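Side-chain contacts in protein BOLA1, chloroplastic (Arabidopsis thaliana, PDB 4PUG), which may regulate transcription or iron-sulfur cluster biogenesis, alone or with glutaredoxins, with which it forms heterodimers that bind a labile, oxygen-sensitive iron-sulfur cluster: residues L72-E75 with E76-G80; A36-K39 with G40-D44. All blocks are in the same frame, centred on the assembly; numbering follows the deposited sequence.

Contact 1. Residues L72-E75 with E76-G80; sequences LLRE and ELDTG
L73 and L77 are joined by the first full helical bond of the short helix 74-78, which follows helix 62-72 on the helical side of the BolA fold. L73 sits at the N-cap, and its carbonyl takes the amide of L77 (L77 N to L73 O 3.1 Å, 157° at the hydrogen) in the carbonyl plane. The side chain of L77 folds back over the same oxygen, with L77 CG 3.4 Å from L73 O. Leucine suits the buried cap because the side chain packs on M10 of helix 6-18, and L73 CD2 comes within 4.4 Å of E76 CG.

E76 is the polar part of this close-packed side. Its chain, with CG beside the backbone N, bends at chi2 and turns the buried carboxylate to the arginines of helix 6-18: OE1 forms a salt bridge with R6 and OE2 with R9. Two positive partners would be expected to keep it ionised. Water 1 donates to E76 OE2 at 2.7 Å and to E75 OE1 at 2.8 Å, bridging two carboxylates that would otherwise tend to repel each other.

The opposite character belongs to exposed R74, E75 and D78, long or charged residues at home in solvent. R74 and D78 run side by side, their flat groups turned 30° apart, yet R74 NE stays 5.9 Å from D78 OD2; R74 CG, not the guanidinium, touches that oxygen, at 3.8 Å. D78 N is shared between the carbonyls of R74 and E75 in two weak bonds.

After D78, threonine adds a side-chain donor: with chi1 at 57°, its hydroxyl reaches back four residues, T79 OG1 donating to E75 O at 2.7 Å, tilted from the carbonyl plane.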
ATOM      1  N   LEU A  72      -5.825  -4.096   6.398  1.00 23.65           N
ATOM      2  CA  LEU A  72      -4.528  -3.776   6.991  1.00 19.51           C
ATOM      3  C   LEU A  72      -4.167  -2.295   6.854  1.00 21.01           C
ATOM      4  O   LEU A  72      -3.425  -1.754   7.672  1.00 22.71           O
ATOM      5  CB  LEU A  72      -3.425  -4.646   6.381  1.00 20.59           C
ATOM      6  CG  LEU A  72      -3.532  -6.144   6.675  1.00 19.24           C
ATOM      7  CD1 LEU A  72      -2.455  -6.913   5.928  1.00 18.31           C
ATOM      8  CD2 LEU A  72      -3.439  -6.400   8.172  1.00 17.87           C
ATOM      9  N   LEU A  73      -4.699  -1.639   5.828  1.00 20.07           N
ATOM     10  CA  LEU A  73      -4.366  -0.241   5.573  1.00 21.94           C
ATOM     11  C   LEU A  73      -5.513   0.724   5.871  1.00 20.18           C
ATOM     12  O   LEU A  73      -5.522   1.850   5.374  1.00 17.15           O
ATOM     13  CB  LEU A  73      -3.899  -0.060   4.125  1.00 19.56           C
ATOM     14  CG  LEU A  73      -2.611  -0.785   3.738  1.00 20.25           C
ATOM     15  CD1 LEU A  73      -2.252  -0.510   2.287  1.00 22.34           C
ATOM     16  CD2 LEU A  73      -1.472  -0.383   4.660  1.00 22.03           C
ATOM     17  N   ARG A  74      -6.467   0.287   6.687  1.00 15.63           N
ATOM     18  CA  ARG A  74      -7.644   1.100   6.991  1.00 18.55           C
ATOM     19  C   ARG A  74      -7.293   2.420   7.678  1.00 17.98           C
ATOM     20  O   ARG A  74      -7.892   3.454   7.384  1.00 12.30           O
ATOM     21  CB  ARG A  74      -8.643   0.313   7.841  1.00 23.72           C
ATOM     22  CG  ARG A  74      -9.939   1.061   8.116  1.00 36.83           C
ATOM     23  CD  ARG A  74     -10.932   0.183   8.856  1.00 47.95           C
ATOM     24  NE  ARG A  74     -11.282  -1.008   8.087  1.00 47.97           N
ATOM     25  CZ  ARG A  74     -11.475  -2.211   8.618  1.00 55.94           C
ATOM     26  NH1 ARG A  74     -11.351  -2.388   9.927  1.00 50.88           N
ATOM     27  NH2 ARG A  74     -11.792  -3.239   7.842  1.00 53.44           N
ATOM     28  N   GLU A  75      -6.325   2.380   8.590  1.00 13.37           N
ATOM     29  CA  GLU A  75      -5.885   3.585   9.288  1.00 11.78           C
ATOM     30  C   GLU A  75      -5.334   4.618   8.313  1.00 13.89           C
ATOM     31  O   GLU A  75      -5.614   5.812   8.436  1.00 13.00           O
ATOM     32  CB  GLU A  75      -4.829   3.251  10.344  1.00 19.99           C
ATOM     33  CG  GLU A  75      -4.224   4.474  11.019  1.00 25.33           C
ATOM     34  CD  GLU A  75      -3.189   4.114  12.066  1.00 20.78           C
ATOM     35  OE1 GLU A  75      -2.250   3.357  11.746  1.00 30.23           O
ATOM     36  OE2 GLU A  75      -3.317   4.590  13.213  1.00 22.83           O
ATOM     37  N   GLU A  76      -4.551   4.154   7.347  1.00 15.37           N
ATOM     38  CA  GLU A  76      -3.972   5.045   6.348  1.00 14.61           C
ATOM     39  C   GLU A  76      -5.053   5.658   5.461  1.00 15.54           C
ATOM     40  O   GLU A  76      -4.986   6.837   5.117  1.00 15.87           O
ATOM     41  CB  GLU A  76      -2.924   4.317   5.502  1.00 11.23           C
ATOM     42  CG  GLU A  76      -1.783   3.695   6.306  1.00 12.74           C
ATOM     43  CD  GLU A  76      -0.988   4.716   7.105  1.00 17.86           C
ATOM     44  OE1 GLU A  76      -0.988   5.910   6.735  1.00 13.36           O
ATOM     45  OE2 GLU A  76      -0.354   4.321   8.106  1.00 22.93           O
ATOM     46  N   LEU A  77      -6.054   4.857   5.108  1.00 13.26           N
ATOM     47  CA  LEU A  77      -7.166   5.328   4.284  1.00 16.77           C
ATOM     48  C   LEU A  77      -7.998   6.387   5.002  1.00 23.23           C
ATOM     49  O   LEU A  77      -8.663   7.204   4.365  1.00 22.92           O
ATOM     50  CB  LEU A  77      -8.060   4.159   3.874  1.00 30.90           C
ATOM     51  CG  LEU A  77      -7.466   3.172   2.871  1.00 21.81           C
ATOM     52  CD1 LEU A  77      -8.315   1.918   2.809  1.00 22.70           C
ATOM     53  CD2 LEU A  77      -7.355   3.815   1.496  1.00 24.07           C
ATOM     54  N   ASP A  78      -7.960   6.364   6.330  1.00 20.67           N
ATOM     55  CA  ASP A  78      -8.706   7.326   7.131  1.00 18.60           C
ATOM     56  C   ASP A  78      -7.874   8.560   7.460  1.00 13.61           C
ATOM     57  O   ASP A  78      -8.395   9.540   7.991  1.00 15.78           O
ATOM     58  CB  ASP A  78      -9.192   6.678   8.431  1.00 27.45           C
ATOM     59  CG  ASP A  78     -10.184   5.561   8.190  1.00 37.14           C
ATOM     60  OD1 ASP A  78     -10.811   5.545   7.112  1.00 39.96           O
ATOM     61  OD2 ASP A  78     -10.341   4.701   9.083  1.00 41.62           O
ATOM     62  N   THR A  79      -6.581   8.517   7.148  1.00 13.78           N
ATOM     63  CA  THR A  79      -5.679   9.589   7.566  1.00 16.24           C
ATOM     64  C   THR A  79      -4.827  10.202   6.452  1.00 20.87           C
ATOM     65  O   THR A  79      -3.740  10.712   6.723  1.00 13.95           O
ATOM     66  CB  THR A  79      -4.726   9.123   8.692  1.00 20.55           C
ATOM     67  OG1 THR A  79      -3.992   7.972   8.256  1.00 17.54           O
ATOM     68  CG2 THR A  79      -5.502   8.781   9.959  1.00 13.62           C
ATOM     69  N   GLY A  80      -5.304  10.163   5.210  1.00 14.35           N
ATOM     70  CA  GLY A  80      -4.586  10.808   4.122  1.00 16.69           C
ATOM     71  C   GLY A  80      -4.474  10.032   2.820  1.00 16.22           C
ATOM     72  O   GLY A  80      -4.276  10.622   1.758  1.00 19.51           O
TER
HETATM   73  O   HOH W   1      -1.083   2.146   9.483  1.00 22.78           O

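Contact 2. Residues A36-K39 with G40-D44; sequences AGMK and GRTDD
M38 O receives the amide of R41 (R41 N to M38 O 3.1 Å, 146° at the hydrogen), closing a type II beta turn with K39 and G40 at its corners. The residue types follow from this backbone. K39 has the polyproline-like backbone of the first corner of such a turn, whereas G40 has a positive phi of 90°, where a CB would press against the carbonyl oxygen of K39; glycine avoids that conflict.

The side chains meet just past the turn, where M38 and T42 cross obliquely. The touching is done from the base of the methionine: M38 CB lies 3.6 Å from T42 OG1 and 3.8 Å from T42 CG2, so both branches of the threonine face it. Farther out, M38 SD passes the same methyl at 4.1 Å, a loose contact of nonpolar groups. Threonine fits because its two branches differ. With chi1 at 58°, its hydroxyl stands between the backbone N and the carbonyl carbon and points back into the turn, so that T42 OG1 comes 3.3 Å from M38 O; whether its proton goes there is unsettled, as another acceptor lies within reach.

K39 leads away over the other side of the turn on an extended chain, suiting an exposed corner. It passes D44, with K39 CG 4.3 Å from D44 OD2, but the charges do not pair: K39 NZ remains 6.0 Å from that oxygen, and any attraction would be weak at that distance.

All this lies in the exposed loop that follows helix 29-32 and leads into strand 47-53. Its place between the first two strands is that of the variable loop of BolA proteins, which in relatives can supply a cysteine or histidine to the iron-sulfur cluster; here the arrangement itself is a type II beta turn.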
ATOM      1  N   ALA A  36       1.705  23.665  -4.647  1.00 19.31           N
ATOM      2  CA  ALA A  36       2.734  24.496  -4.025  1.00 26.82           C
ATOM      3  C   ALA A  36       2.169  25.451  -2.973  1.00 24.20           C
ATOM      4  O   ALA A  36       2.882  25.876  -2.063  1.00 24.31           O
ATOM      5  CB  ALA A  36       3.500  25.272  -5.089  1.00 23.34           C
ATOM      6  N   GLY A  37       0.887  25.781  -3.101  1.00 29.37           N
ATOM      7  CA  GLY A  37       0.224  26.657  -2.152  1.00 27.83           C
ATOM      8  C   GLY A  37      -0.116  25.967  -0.843  1.00 40.80           C
ATOM      9  O   GLY A  37      -0.483  26.622   0.133  1.00 35.82           O
ATOM     10  N   MET A  38       0.010  24.643  -0.822  1.00 30.04           N
ATOM     11  CA  MET A  38      -0.290  23.859   0.374  1.00 29.28           C
ATOM     12  C   MET A  38       0.933  23.109   0.907  1.00 28.72           C
ATOM     13  O   MET A  38       0.866  22.478   1.963  1.00 27.08           O
ATOM     14  CB  MET A  38      -1.404  22.849   0.086  1.00 22.14           C
ATOM     15  CG  MET A  38      -2.720  23.451  -0.380  1.00 24.33           C
ATOM     16  SD  MET A  38      -4.013  22.200  -0.510  1.00 25.49           S
ATOM     17  CE  MET A  38      -3.387  21.196  -1.858  1.00 21.68           C
ATOM     18  N   LYS A  39       2.043  23.184   0.178  1.00 25.06           N
ATOM     19  CA  LYS A  39       3.218  22.358   0.462  1.00 25.13           C
ATOM     20  C   LYS A  39       3.847  22.601   1.834  1.00 26.75           C
ATOM     21  O   LYS A  39       4.076  23.742   2.236  1.00 24.44           O
ATOM     22  CB  LYS A  39       4.267  22.537  -0.637  1.00 40.30           C
ATOM     23  CG  LYS A  39       5.312  21.437  -0.684  1.00 44.58           C
ATOM     24  CD  LYS A  39       5.982  21.394  -2.044  1.00 47.59           C
ATOM     25  CE  LYS A  39       7.118  20.389  -2.077  1.00 63.83           C
ATOM     26  NZ  LYS A  39       7.741  20.326  -3.428  1.00 59.88           N
ATOM     27  N   GLY A  40       4.128  21.510   2.543  1.00 32.85           N
ATOM     28  CA  GLY A  40       4.727  21.581   3.862  1.00 27.65           C
ATOM     29  C   GLY A  40       3.694  21.645   4.970  1.00 26.85           C
ATOM     30  O   GLY A  40       4.040  21.631   6.151  1.00 28.94           O
ATOM     31  N   ARG A  41       2.421  21.720   4.591  1.00 24.63           N
ATOM     32  CA  ARG A  41       1.347  21.849   5.573  1.00 19.46           C
ATOM     33  C   ARG A  41       0.163  20.916   5.308  1.00 19.58           C
ATOM     34  O   ARG A  41      -0.816  20.922   6.053  1.00 14.63           O
ATOM     35  CB  ARG A  41       0.872  23.301   5.657  1.00 22.88           C
ATOM     36  CG  ARG A  41       1.994  24.290   5.938  1.00 36.80           C
ATOM     37  CD  ARG A  41       1.480  25.700   6.099  1.00 26.39           C
ATOM     38  NE  ARG A  41       0.696  25.857   7.318  1.00 23.07           N
ATOM     39  CZ  ARG A  41       0.092  26.986   7.669  1.00 18.70           C
ATOM     40  NH1 ARG A  41       0.184  28.054   6.888  1.00 23.00           N
ATOM     41  NH2 ARG A  41      -0.604  27.049   8.796  1.00 18.88           N
ATOM     42  N   THR A  42       0.254  20.123   4.245  1.00 16.57           N
ATOM     43  CA  THR A  42      -0.750  19.101   3.962  1.00 17.10           C
ATOM     44  C   THR A  42      -0.075  17.755   3.717  1.00 19.19           C
ATOM     45  O   THR A  42       1.096  17.701   3.343  1.00 18.75           O
ATOM     46  CB  THR A  42      -1.624  19.466   2.742  1.00 18.68           C
ATOM     47  OG1 THR A  42      -0.789  19.661   1.595  1.00 21.39           O
ATOM     48  CG2 THR A  42      -2.427  20.733   3.009  1.00 18.76           C
ATOM     49  N   ASP A  43      -0.814  16.673   3.938  1.00 13.59           N
ATOM     50  CA  ASP A  43      -0.298  15.329   3.709  1.00 17.93           C
ATOM     51  C   ASP A  43      -0.201  15.062   2.207  1.00 12.10           C
ATOM     52  O   ASP A  43      -1.219  14.986   1.520  1.00 15.39           O
ATOM     53  CB  ASP A  43      -1.218  14.301   4.372  1.00 21.16           C
ATOM     54  CG  ASP A  43      -0.586  12.925   4.483  1.00 18.22           C
ATOM     55  OD1 ASP A  43       0.355  12.624   3.720  1.00 16.82           O
ATOM     56  OD2 ASP A  43      -1.043  12.137   5.337  1.00 18.79           O
ATOM     57  N   ASP A  44       1.023  14.920   1.704  1.00 18.72           N
ATOM     58  CA  ASP A  44       1.245  14.699   0.274  1.00 10.99           C
ATOM     59  C   ASP A  44       1.326  13.226  -0.116  1.00 15.55           C
ATOM     60  O   ASP A  44       1.591  12.912  -1.272  1.00 13.44           O
ATOM     61  CB  ASP A  44       2.517  15.413  -0.201  1.00 15.25           C
ATOM     62  CG  ASP A  44       2.306  16.894  -0.441  1.00 16.81           C
ATOM     63  OD1 ASP A  44       1.152  17.307  -0.670  1.00 18.31           O
ATOM     64  OD2 ASP A  44       3.302  17.646  -0.408  1.00 20.35           O
TER

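How the contacts relate
From the N terminus, the chain runs through helix 6-18, strand 22-27 and helix 29-32 before contact 2 closes its tight turn in the loop ahead of strand 47-53. Helix 62-72 follows, then contact 1, which spans the short helix 74-78 and the residues after it, before strand 83-89. The two are in series, neither nesting nor crossing, with centres about 19 Å apart. They nevertheless meet: D43 OD2 packs 3.4 Å from T79 O, and R6 serves both, forming salt bridges with D43 and with E76. The start of helix 6-18 thus ties the exposed loop to helix 74-78.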